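Local coordinates for protein kinase domain-containing protein (Chaetomium thermophilum, PDB 6Z3U) that probably phosphorylates serine and threonine residues with ATP as the cyclin-dependent kinase subunit of the CAK complex, including those in RNA polymerase II CTD repeats, at residues B[356-359]-B[360-364]; B[371-374]-B[375-378]. All coordinates share one frame; numbering follows the deposited sequence.

Interaction 1: residues B[356-359]-B[360-364]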
ATOM      1  N   GLY B 356      24.813 -23.987   1.830  1.00 41.33           N
ATOM      2  CA  GLY B 356      24.364 -22.835   2.591  1.00 34.10           C
ATOM      3  C   GLY B 356      25.194 -21.601   2.297  1.00 33.87           C
ATOM      4  O   GLY B 356      24.651 -20.513   2.083  1.00 36.61           O
ATOM      5  N   VAL B 357      26.518 -21.756   2.253  1.00 29.51           N
ATOM      6  CA  VAL B 357      27.376 -20.621   1.934  1.00 33.69           C
ATOM      7  C   VAL B 357      27.189 -20.206   0.481  1.00 34.72           C
ATOM      8  O   VAL B 357      27.409 -19.041   0.128  1.00 42.39           O
ATOM      9  CB  VAL B 357      28.843 -20.963   2.251  1.00 35.11           C
ATOM     10  CG1 VAL B 357      29.778 -19.914   1.665  1.00 31.80           C
ATOM     11  CG2 VAL B 357      29.035 -21.080   3.756  1.00 26.76           C
ATOM     12  N   ASP B 358      26.771 -21.134  -0.380  1.00 35.90           N
ATOM     13  CA  ASP B 358      26.426 -20.761  -1.748  1.00 32.29           C
ATOM     14  C   ASP B 358      25.279 -19.760  -1.748  1.00 28.18           C
ATOM     15  O   ASP B 358      25.334 -18.731  -2.429  1.00 37.97           O
ATOM     16  CB  ASP B 358      26.060 -22.010  -2.550  1.00 41.34           C
ATOM     17  CG  ASP B 358      25.774 -21.709  -4.009  1.00 39.50           C
ATOM     18  OD1 ASP B 358      26.721 -21.359  -4.739  1.00 51.54           O
ATOM     19  OD2 ASP B 358      24.605 -21.833  -4.430  1.00 42.32           O
ATOM     20  N   LEU B 359      24.231 -20.043  -0.974  1.00 30.00           N
ATOM     21  CA  LEU B 359      23.102 -19.123  -0.878  1.00 29.79           C
ATOM     22  C   LEU B 359      23.529 -17.793  -0.267  1.00 26.10           C
ATOM     23  O   LEU B 359      23.182 -16.723  -0.777  1.00 29.99           O
ATOM     24  CB  LEU B 359      21.985 -19.761  -0.051  1.00 31.78           C
ATOM     25  CG  LEU B 359      20.698 -18.956   0.117  1.00 24.57           C
ATOM     26  CD1 LEU B 359      20.074 -18.694  -1.232  1.00 25.21           C
ATOM     27  CD2 LEU B 359      19.722 -19.681   1.032  1.00 24.06           C
ATOM     28  N   LEU B 360      24.277 -17.843   0.838  1.00 24.91           N
ATOM     29  CA  LEU B 360      24.736 -16.615   1.483  1.00 24.45           C
ATOM     30  C   LEU B 360      25.486 -15.731   0.496  1.00 25.19           C
ATOM     31  O   LEU B 360      25.247 -14.521   0.416  1.00 29.87           O
ATOM     32  CB  LEU B 360      25.631 -16.956   2.674  1.00 24.22           C
ATOM     33  CG  LEU B 360      25.704 -15.991   3.864  1.00 23.50           C
ATOM     34  CD1 LEU B 360      27.120 -15.989   4.442  1.00 23.86           C
ATOM     35  CD2 LEU B 360      25.273 -14.578   3.525  1.00 24.42           C
ATOM     36  N   TRP B 361      26.389 -16.330  -0.281  1.00 33.64           N
ATOM     37  CA  TRP B 361      27.209 -15.558  -1.208  1.00 27.26           C
ATOM     38  C   TRP B 361      26.375 -14.929  -2.314  1.00 30.88           C
ATOM     39  O   TRP B 361      26.688 -13.823  -2.771  1.00 37.46           O
ATOM     40  CB  TRP B 361      28.287 -16.464  -1.798  1.00 32.63           C
ATOM     41  CG  TRP B 361      29.135 -15.825  -2.840  1.00 41.23           C
ATOM     42  CD1 TRP B 361      30.190 -14.984  -2.638  1.00 47.41           C
ATOM     43  CD2 TRP B 361      29.014 -15.986  -4.255  1.00 35.74           C
ATOM     44  NE1 TRP B 361      30.731 -14.608  -3.845  1.00 39.21           N
ATOM     45  CE2 TRP B 361      30.028 -15.213  -4.852  1.00 33.03           C
ATOM     46  CE3 TRP B 361      28.143 -16.706  -5.076  1.00 34.80           C
ATOM     47  CZ2 TRP B 361      30.192 -15.137  -6.230  1.00 41.22           C
ATOM     48  CZ3 TRP B 361      28.310 -16.634  -6.444  1.00 37.11           C
ATOM     49  CH2 TRP B 361      29.325 -15.854  -7.007  1.00 50.92           C
ATOM     50  N   ARG B 362      25.316 -15.607  -2.762  1.00 30.41           N
ATOM     51  CA  ARG B 362      24.481 -15.036  -3.812  1.00 30.36           C
ATOM     52  C   ARG B 362      23.658 -13.861  -3.302  1.00 27.40           C
ATOM     53  O   ARG B 362      23.344 -12.949  -4.075  1.00 32.33           O
ATOM     54  CB  ARG B 362      23.564 -16.102  -4.408  1.00 32.91           C
ATOM     55  CG  ARG B 362      24.302 -17.222  -5.127  1.00 37.67           C
ATOM     56  CD  ARG B 362      23.368 -18.031  -6.014  1.00 35.59           C
ATOM     57  NE  ARG B 362      23.963 -19.303  -6.424  1.00 48.82           N
ATOM     58  CZ  ARG B 362      24.831 -19.444  -7.421  1.00 51.93           C
ATOM     59  NH1 ARG B 362      25.223 -18.388  -8.123  1.00 51.55           N
ATOM     60  NH2 ARG B 362      25.312 -20.644  -7.717  1.00 52.29           N
ATOM     61  N   THR B 363      23.297 -13.859  -2.016  1.00 27.55           N
ATOM     62  CA  THR B 363      22.533 -12.748  -1.464  1.00 25.02           C
ATOM     63  C   THR B 363      23.387 -11.512  -1.223  1.00 25.15           C
ATOM     64  O   THR B 363      22.838 -10.415  -1.080  1.00 28.66           O
ATOM     65  CB  THR B 363      21.873 -13.143  -0.141  1.00 24.00           C
ATOM     66  OG1 THR B 363      22.887 -13.432   0.831  1.00 23.77           O
ATOM     67  CG2 THR B 363      20.981 -14.359  -0.320  1.00 27.47           C
ATOM     68  N   LEU B 364      24.709 -11.657  -1.182  1.00 30.51           N
ATOM     69  CA  LEU B 364      25.618 -10.553  -0.903  1.00 29.68           C
ATOM     70  C   LEU B 364      26.442 -10.188  -2.133  1.00 27.14           C
ATOM     71  O   LEU B 364      27.638  -9.902  -2.041  1.00 27.72           O
ATOM     72  CB  LEU B 364      26.532 -10.895   0.270  1.00 30.02           C
ATOM     73  CG  LEU B 364      25.809 -11.291   1.559  1.00 24.81           C
ATOM     74  CD1 LEU B 364      26.806 -11.503   2.694  1.00 27.26           C
ATOM     75  CD2 LEU B 364      24.765 -10.252   1.945  1.00 23.89           C
TER
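Asp358 OD2 is shared by two donors: the NE of Arg362, one helical turn further on, and the NE2 of His380. The contact with Arg362 illustrates an i to i+4 salt bridge along a helix, rather long at 3.3 Å between Asp358 OD2 and Arg362 NE and bent at nitrogen (N-H...acceptor angle 141°). NE comes in from above the carboxylate plane, and the carboxylate and guanidinium planes stand 81° apart, so this is not the flat, two-pronged pairing of acid and arginine. With CG anti to the backbone N (chi1 -176°), the Asp358 carboxylate lies on the side of its own carbonyl, where the extended Arg362 arm arrives after starting out beside Asp358 O, the acceptor of Arg362 N. The second carboxylate oxygen, OD1, pairs with Lys342 from the helix 342-349.

The backbone beneath follows the ordinary ladder of helix 353-363 in the kinase C-lobe, in which Leu360 N donates to Gly356 O at 3.0 Å and Trp361 N to Val357 O at 2.9 Å. Near the helix end, Thr363 OG1 turns back to give its proton to Leu360 O at 2.6 Å. Leu359 and Leu360 pack on Phe286 of helix 276-291. With Arg362 on OD2 and Lys342 on OD1, and His380 adding a hydrogen bond to OD2, Asp358 probably remains ionised and balances part of the positive charge gathered there.

Interaction 2: residues B[371-374]-B[375-378]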
ATOM      1  N   ARG B 371      22.449 -10.001  -7.934  1.00 40.20           N
ATOM      2  CA  ARG B 371      22.021 -10.532  -6.650  1.00 29.02           C
ATOM      3  C   ARG B 371      20.822 -11.454  -6.842  1.00 28.50           C
ATOM      4  O   ARG B 371      19.927 -11.172  -7.641  1.00 42.89           O
ATOM      5  CB  ARG B 371      21.655  -9.388  -5.707  1.00 32.69           C
ATOM      6  CG  ARG B 371      21.943  -9.642  -4.239  1.00 28.36           C
ATOM      7  CD  ARG B 371      21.737  -8.368  -3.430  1.00 26.27           C
ATOM      8  NE  ARG B 371      22.734  -7.352  -3.763  1.00 27.01           N
ATOM      9  CZ  ARG B 371      22.591  -6.047  -3.539  1.00 31.88           C
ATOM     10  NH1 ARG B 371      21.480  -5.575  -2.984  1.00 31.86           N
ATOM     11  NH2 ARG B 371      23.560  -5.208  -3.880  1.00 27.87           N
ATOM     12  N   ILE B 372      20.796 -12.550  -6.088  1.00 27.89           N
ATOM     13  CA  ILE B 372      19.707 -13.508  -6.226  1.00 34.64           C
ATOM     14  C   ILE B 372      18.394 -12.856  -5.800  1.00 27.07           C
ATOM     15  O   ILE B 372      18.368 -11.932  -4.975  1.00 35.36           O
ATOM     16  CB  ILE B 372      19.996 -14.778  -5.407  1.00 34.72           C
ATOM     17  CG1 ILE B 372      18.915 -15.833  -5.648  1.00 27.46           C
ATOM     18  CG2 ILE B 372      20.093 -14.451  -3.926  1.00 38.53           C
ATOM     19  CD1 ILE B 372      19.216 -17.167  -5.014  1.00 27.32           C
ATOM     20  N   THR B 373      17.297 -13.322  -6.388  1.00 28.68           N
ATOM     21  CA  THR B 373      15.966 -12.840  -6.053  1.00 29.14           C
ATOM     22  C   THR B 373      15.327 -13.744  -5.002  1.00 29.46           C
ATOM     23  O   THR B 373      15.805 -14.841  -4.713  1.00 42.03           O
ATOM     24  CB  THR B 373      15.086 -12.779  -7.298  1.00 31.28           C
ATOM     25  OG1 THR B 373      14.802 -14.111  -7.748  1.00 36.10           O
ATOM     26  CG2 THR B 373      15.785 -12.003  -8.402  1.00 31.55           C
ATOM     27  N   ALA B 374      14.220 -13.271  -4.427  1.00 26.12           N
ATOM     28  CA  ALA B 374      13.551 -14.055  -3.394  1.00 24.87           C
ATOM     29  C   ALA B 374      12.987 -15.353  -3.962  1.00 27.88           C
ATOM     30  O   ALA B 374      13.089 -16.408  -3.324  1.00 37.06           O
ATOM     31  CB  ALA B 374      12.447 -13.230  -2.739  1.00 24.32           C
ATOM     32  N   ARG B 375      12.395 -15.306  -5.159  1.00 33.02           N
ATOM     33  CA  ARG B 375      11.892 -16.531  -5.772  1.00 27.39           C
ATOM     34  C   ARG B 375      13.030 -17.500  -6.061  1.00 30.08           C
ATOM     35  O   ARG B 375      12.952 -18.688  -5.728  1.00 34.19           O
ATOM     36  CB  ARG B 375      11.124 -16.208  -7.055  1.00 37.79           C
ATOM     37  CG  ARG B 375      11.018 -17.388  -8.018  1.00 36.75           C
ATOM     38  CD  ARG B 375      10.046 -17.119  -9.167  1.00 58.24           C
ATOM     39  NE  ARG B 375       8.651 -17.319  -8.773  1.00 73.08           N
ATOM     40  CZ  ARG B 375       7.751 -16.349  -8.611  1.00 80.25           C
ATOM     41  NH1 ARG B 375       8.072 -15.075  -8.811  1.00 72.78           N
ATOM     42  NH2 ARG B 375       6.512 -16.660  -8.248  1.00 67.73           N
ATOM     43  N   GLU B 376      14.108 -17.006  -6.673  1.00 31.12           N
ATOM     44  CA  GLU B 376      15.272 -17.856  -6.893  1.00 28.48           C
ATOM     45  C   GLU B 376      15.764 -18.436  -5.576  1.00 27.62           C
ATOM     46  O   GLU B 376      16.183 -19.596  -5.512  1.00 36.35           O
ATOM     47  CB  GLU B 376      16.385 -17.057  -7.569  1.00 28.94           C
ATOM     48  CG  GLU B 376      16.076 -16.614  -8.986  1.00 30.06           C
ATOM     49  CD  GLU B 376      17.101 -15.628  -9.515  1.00 33.93           C
ATOM     50  OE1 GLU B 376      17.877 -15.091  -8.698  1.00 36.04           O
ATOM     51  OE2 GLU B 376      17.132 -15.387 -10.741  1.00 34.59           O
ATOM     52  N   MET B 377      15.697 -17.641  -4.508  1.00 29.27           N
ATOM     53  CA  MET B 377      16.170 -18.097  -3.208  1.00 25.78           C
ATOM     54  C   MET B 377      15.401 -19.325  -2.744  1.00 26.16           C
ATOM     55  O   MET B 377      15.990 -20.262  -2.192  1.00 35.39           O
ATOM     56  CB  MET B 377      16.038 -16.958  -2.199  1.00 26.73           C
ATOM     57  CG  MET B 377      17.071 -16.974  -1.092  1.00 34.91           C
ATOM     58  SD  MET B 377      17.004 -15.481  -0.084  1.00 27.55           S
ATOM     59  CE  MET B 377      17.659 -14.292  -1.250  1.00 23.83           C
ATOM     60  N   LEU B 378      14.086 -19.347  -2.971  1.00 27.50           N
ATOM     61  CA  LEU B 378      13.265 -20.448  -2.482  1.00 35.68           C
ATOM     62  C   LEU B 378      13.511 -21.750  -3.232  1.00 35.01           C
ATOM     63  O   LEU B 378      13.252 -22.823  -2.679  1.00 40.07           O
ATOM     64  CB  LEU B 378      11.783 -20.081  -2.572  1.00 34.43           C
ATOM     65  CG  LEU B 378      11.293 -19.039  -1.566  1.00 36.09           C
ATOM     66  CD1 LEU B 378       9.862 -18.639  -1.878  1.00 41.00           C
ATOM     67  CD2 LEU B 378      11.400 -19.566  -0.136  1.00 38.12           C
TER
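Thr373 and Glu376 exchange bonds in both directions. The backbone N of Thr373 reaches Glu376 OE1 at 3.0 Å, meeting it from above the carboxylate plane, while Glu376 N donates back to Thr373 OG1 at 3.2 Å. Each bond is fairly straight, with N-H...acceptor angles of 165° and 162°. A first torsion of 69° turns the threonine hydroxyl oxygen over the start of the helix, where it can receive that amide, and the extended glutamate carries OE1 back to the residue at the N-cap. The next rungs of the ladder are Met377 N to Thr373 O at 2.8 Å and Leu378 N to Ala374 O at 3.1 Å.

Beside the polar exchange, Ile372 supplies the apolar surface for the Glu376 stem and for Met377. Ile372 and Glu376 lie alongside with their chains running opposite ways, CG1 against Glu376 CB, while the Met377 side chain runs nearly perpendicular to Ile372 and brings CE to Ile372 CG2, 3.6 Å away. Ile372 CD1 reaches the Met377 backbone, 3.6 Å from Met377 N. An alanine here would remove CG1, CG2 and CD1, and is likely to leave the Met377 methyl and the glutamate stem without the surface they lie against.

Further out, Arg375 pairs with Glu213, and both Arg375 and Leu378 pack on Phe6 of a neighbouring chain, the RING-type domain-containing protein. Arg371, just upstream, forms a salt bridge with Glu265, the glutamate of the APE-type motif, matching the conserved pair of protein kinase C-lobes. Thr373 and Glu376 themselves form a capping box at the N terminus of helix 374-378, with Thr373 as N-cap, in that same lobe.

Overall arrangement
Followed from the N terminus, the two contacts stand in series within the kinase domain: interaction 1 is completed along the helix 353-363 before interaction 2 opens, so neither nests in nor crosses the other. Each closes only a turn or so of chain. The connection between them leaves the first helix and doubles back to start the helix 374-378, bringing the centres of the two contacts to about 10 Å from each other. There they touch directly: Arg362 O probably accepts from Ile372 N at 3.3 Å, and Met377 lies against Leu359 and Thr363. The helix 276-291 packs on residues of both contacts, uniting the pair with the body of the C-lobe, while the helix 194-213 meets the second.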